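Local structure of separin (Saccharomyces cerevisiae, 5U1T) at residues L888-S891 with L892-Y895; K902-L905 with P906-K910. The protein cleaves the Scc1 subunit of cohesin as a caspase-like cysteine protease at the onset of anaphase, and is kept inactive by securin for most of the cell cycle. All blocks are in the same frame, centred on the assembly; numbering follows the deposited sequence.

Interaction 1 (L888-S891 with L892-Y895)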
# COMPACT_ATOMS: atom_id res chain seq x y z
N LEU A 888 10.65 -26.27 5.99
CA LEU A 888 10.88 -24.89 5.57
C LEU A 888 11.98 -24.74 4.52
O LEU A 888 11.69 -24.40 3.38
CB LEU A 888 11.22 -24.02 6.77
CG LEU A 888 11.11 -22.50 6.63
CD1 LEU A 888 11.20 -21.87 8.03
CD2 LEU A 888 12.15 -21.87 5.70
N GLU A 889 13.23 -24.95 4.92
CA GLU A 889 14.37 -24.76 4.00
C GLU A 889 14.27 -25.67 2.79
O GLU A 889 14.99 -25.48 1.81
CB GLU A 889 15.73 -24.98 4.71
CG GLU A 889 16.47 -23.66 5.05
CD GLU A 889 17.76 -23.84 5.86
OE1 GLU A 889 17.82 -23.42 7.05
OE2 GLU A 889 18.74 -24.38 5.32
N GLN A 890 13.35 -26.63 2.82
CA GLN A 890 13.20 -27.53 1.71
C GLN A 890 12.00 -27.24 0.80
O GLN A 890 11.94 -27.70 -0.34
CB GLN A 890 13.13 -28.95 2.22
CG GLN A 890 13.58 -29.95 1.17
CD GLN A 890 15.06 -30.28 1.23
OE1 GLN A 890 15.70 -30.22 2.30
NE2 GLN A 890 15.62 -30.64 0.06
N SER A 891 11.02 -26.50 1.30
CA SER A 891 9.96 -26.03 0.41
C SER A 891 10.49 -24.81 -0.36
O SER A 891 9.95 -24.42 -1.40
CB SER A 891 8.69 -25.71 1.18
OG SER A 891 8.92 -24.70 2.12
N LEU A 892 11.57 -24.23 0.14
CA LEU A 892 12.30 -23.22 -0.60
C LEU A 892 13.05 -23.81 -1.80
O LEU A 892 13.28 -23.12 -2.79
CB LEU A 892 13.30 -22.50 0.30
CG LEU A 892 12.85 -21.45 1.32
CD1 LEU A 892 14.03 -21.10 2.24
CD2 LEU A 892 12.31 -20.21 0.61
N VAL A 893 13.45 -25.08 -1.73
CA VAL A 893 14.08 -25.67 -2.91
C VAL A 893 13.02 -26.14 -3.90
O VAL A 893 13.24 -26.10 -5.11
CB VAL A 893 15.05 -26.85 -2.57
CG1 VAL A 893 16.01 -26.45 -1.47
CG2 VAL A 893 14.29 -28.14 -2.21
N LEU A 894 11.85 -26.57 -3.43
CA LEU A 894 10.83 -27.01 -4.37
C LEU A 894 10.12 -25.85 -5.05
O LEU A 894 9.27 -26.05 -5.90
CB LEU A 894 9.79 -27.89 -3.69
CG LEU A 894 10.21 -29.34 -3.46
CD1 LEU A 894 9.01 -30.15 -3.00
CD2 LEU A 894 10.86 -29.96 -4.71
N TYR A 895 10.45 -24.62 -4.64
CA TYR A 895 9.78 -23.45 -5.17
C TYR A 895 10.70 -22.74 -6.15
O TYR A 895 10.25 -22.24 -7.16
CB TYR A 895 9.35 -22.51 -4.05
CG TYR A 895 8.52 -21.31 -4.47
CD1 TYR A 895 9.11 -20.15 -4.95
CD2 TYR A 895 7.14 -21.33 -4.36
CE1 TYR A 895 8.36 -19.05 -5.33
CE2 TYR A 895 6.38 -20.23 -4.73
CZ TYR A 895 6.99 -19.09 -5.21
OH TYR A 895 6.23 -17.99 -5.55
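Two backbone N-H groups from the following turn converge on the carbonyl oxygen of Gln890. Leu894 N reaches Gln890 O at 3.3 Å in an i to i+4 bond, coming from above the carbonyl plane, 37° out of it. The second, weak bond is the i to i+3 one from Val893 N. Two residues earlier, Leu888 O accepts from Leu892 N at 3.2 Å, with the donor nearly in line with the carbonyl, a C=O...N angle of 162°. Leu888 O also takes a weak bond from Ser891 N. The hydroxyl of Ser891 turns back onto the preceding turn: with OG placed between the backbone N and the carbonyl carbon (chi1 61°), it lies 3.1 Å from Leu888 O and can also bond to Lys887 O, and the choice between the two is not settled.

The apolar side belongs to Leu888 and Leu892, which run alongside one another in the same direction and touch through Leu888 CD2 and Leu892 CD1 at 4.0 Å. Both are buried against Thr876 of helix 872-881, while Trp909 touches Leu888, and Leu905 and Pro906 touch Leu892. Val893 sits on the more open flank, its CG2 branch passing 3.6 Å from Gln890 NE2 as the two side chains slant across each other. Tyr895 carries its ring away from the preceding turn, the phenol oxygen bonding to Ala870 O and Lys622 N.

Between them, these i+3 and i+4 backbone bonds carry the chain from helix 885-891 towards the short helix 893-896, in the helical part of separase.

Interaction 2 (K902-L905 with P906-K910)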
# COMPACT_ATOMS: atom_id res chain seq x y z
N LYS A 902 19.94 -17.80 -7.51
CA LYS A 902 19.81 -16.36 -7.79
C LYS A 902 18.94 -15.64 -6.76
O LYS A 902 18.65 -14.45 -6.91
CB LYS A 902 19.26 -16.13 -9.21
CG LYS A 902 20.33 -15.63 -10.22
CD LYS A 902 19.74 -15.30 -11.60
CE LYS A 902 20.77 -14.59 -12.51
NZ LYS A 902 20.18 -13.96 -13.74
N THR A 903 18.56 -16.38 -5.72
CA THR A 903 17.83 -15.86 -4.57
C THR A 903 18.61 -16.00 -3.24
O THR A 903 19.13 -17.07 -2.90
CB THR A 903 16.48 -16.56 -4.44
OG1 THR A 903 15.88 -16.23 -3.19
CG2 THR A 903 16.65 -18.06 -4.52
N PHE A 904 18.67 -14.90 -2.49
CA PHE A 904 19.23 -14.90 -1.15
C PHE A 904 18.22 -15.42 -0.13
O PHE A 904 18.52 -15.51 1.05
CB PHE A 904 19.66 -13.49 -0.76
CG PHE A 904 20.39 -13.40 0.55
CD1 PHE A 904 21.66 -13.94 0.68
CD2 PHE A 904 19.81 -12.78 1.64
CE1 PHE A 904 22.34 -13.85 1.88
CE2 PHE A 904 20.48 -12.69 2.85
CZ PHE A 904 21.75 -13.23 2.97
N LEU A 905 17.02 -15.77 -0.59
CA LEU A 905 15.95 -16.12 0.33
C LEU A 905 16.24 -17.38 1.18
O LEU A 905 15.95 -17.39 2.36
CB LEU A 905 14.63 -16.28 -0.43
CG LEU A 905 13.36 -16.38 0.40
CD1 LEU A 905 13.37 -15.34 1.48
CD2 LEU A 905 12.15 -16.19 -0.48
N PRO A 906 16.82 -18.45 0.60
CA PRO A 906 17.09 -19.54 1.56
C PRO A 906 18.25 -19.27 2.57
O PRO A 906 18.30 -19.86 3.67
CB PRO A 906 17.42 -20.73 0.64
CG PRO A 906 17.67 -20.15 -0.71
CD PRO A 906 16.92 -18.88 -0.80
N ASN A 907 19.16 -18.38 2.18
CA ASN A 907 20.20 -17.88 3.08
C ASN A 907 19.71 -16.88 4.12
O ASN A 907 20.25 -16.82 5.23
CB ASN A 907 21.31 -17.26 2.26
CG ASN A 907 22.41 -18.24 1.99
OD1 ASN A 907 22.53 -19.25 2.70
ND2 ASN A 907 23.22 -17.97 0.97
N LEU A 908 18.72 -16.08 3.75
CA LEU A 908 18.09 -15.16 4.69
C LEU A 908 17.41 -15.97 5.78
O LEU A 908 17.53 -15.64 6.97
CB LEU A 908 17.09 -14.27 3.97
CG LEU A 908 16.45 -13.15 4.79
CD1 LEU A 908 17.51 -12.36 5.49
CD2 LEU A 908 15.69 -12.27 3.85
N TRP A 909 16.73 -17.04 5.39
CA TRP A 909 16.11 -17.92 6.37
C TRP A 909 17.13 -18.66 7.23
O TRP A 909 16.83 -19.03 8.37
CB TRP A 909 15.17 -18.92 5.68
CG TRP A 909 13.79 -18.34 5.55
CD1 TRP A 909 13.18 -17.89 4.42
CD2 TRP A 909 12.88 -18.08 6.63
NE1 TRP A 909 11.95 -17.38 4.72
CE2 TRP A 909 11.73 -17.49 6.07
CE3 TRP A 909 12.93 -18.29 8.01
CZ2 TRP A 909 10.63 -17.11 6.84
CZ3 TRP A 909 11.82 -17.91 8.78
CH2 TRP A 909 10.70 -17.33 8.19
N LYS A 910 18.33 -18.87 6.71
CA LYS A 910 19.38 -19.48 7.52
C LYS A 910 19.74 -18.51 8.65
O LYS A 910 19.73 -18.89 9.82
CB LYS A 910 20.59 -19.84 6.67
CG LYS A 910 20.43 -21.20 6.02
CD LYS A 910 21.45 -21.48 4.94
CE LYS A 910 21.11 -22.79 4.24
NZ LYS A 910 22.10 -23.29 3.22
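Phe904 lays one ring face against the first turn of helix 905-912. Asn907 CB stands over that face in a CH-pi contact, 4.0 Å from the centroid, and Leu908 CB packs at 3.9 Å from Phe904 CD2. Leu908 N, over the same face but nearer the rim, bonds to Phe904 O at 2.8 Å. Replacing the Phe904 ring by an alanine here is likely to leave Asn907 CB and Leu908 CB without the surface they pack on. Thr903 supplies the side-chain cap at the start of the helix: OG1, anti to the backbone N (chi1 169°), accepts from Leu905 N at 2.9 Å and also bonds to Leu656 O. Pro906, in the first turn, has no N-H to give and rests its CD 3.5 Å from Leu905 CB. One turn on, Leu905 and Trp909 lie side by side, Leu905 CD1 meeting Trp909 CD1 at 3.9 Å, and the indole also meets the rings of Tyr880 and His912. Phe904, Leu905, Leu908 and Trp909 thus make up the buried side, while Pro906 and Asn907 are partly exposed and form the looser one; exposed Lys902 reaches off to a salt bridge with Asp661.

In the fold
Interactions 1 and 2 follow in series along the chain, their centres about 10 Å apart, and helices 885-891 and 905-912 pack against each other. The two meet through Leu888 CD2, 3.9 Å from Trp909 CG, and Leu892 CD1, 3.5 Å from Pro906 CA; both also lean on helix 872-881. Interaction 2 is the more buried, built on aromatic packing and a capped helix start. Interaction 1 is only partly buried: its leucines 888 and 892 face the shared interior, whereas Gln890 and Leu894 lie at the surface, and backbone bonds carry most of it. Both lie away from the probable catalytic cysteine, and no other chain of the assembly touches either.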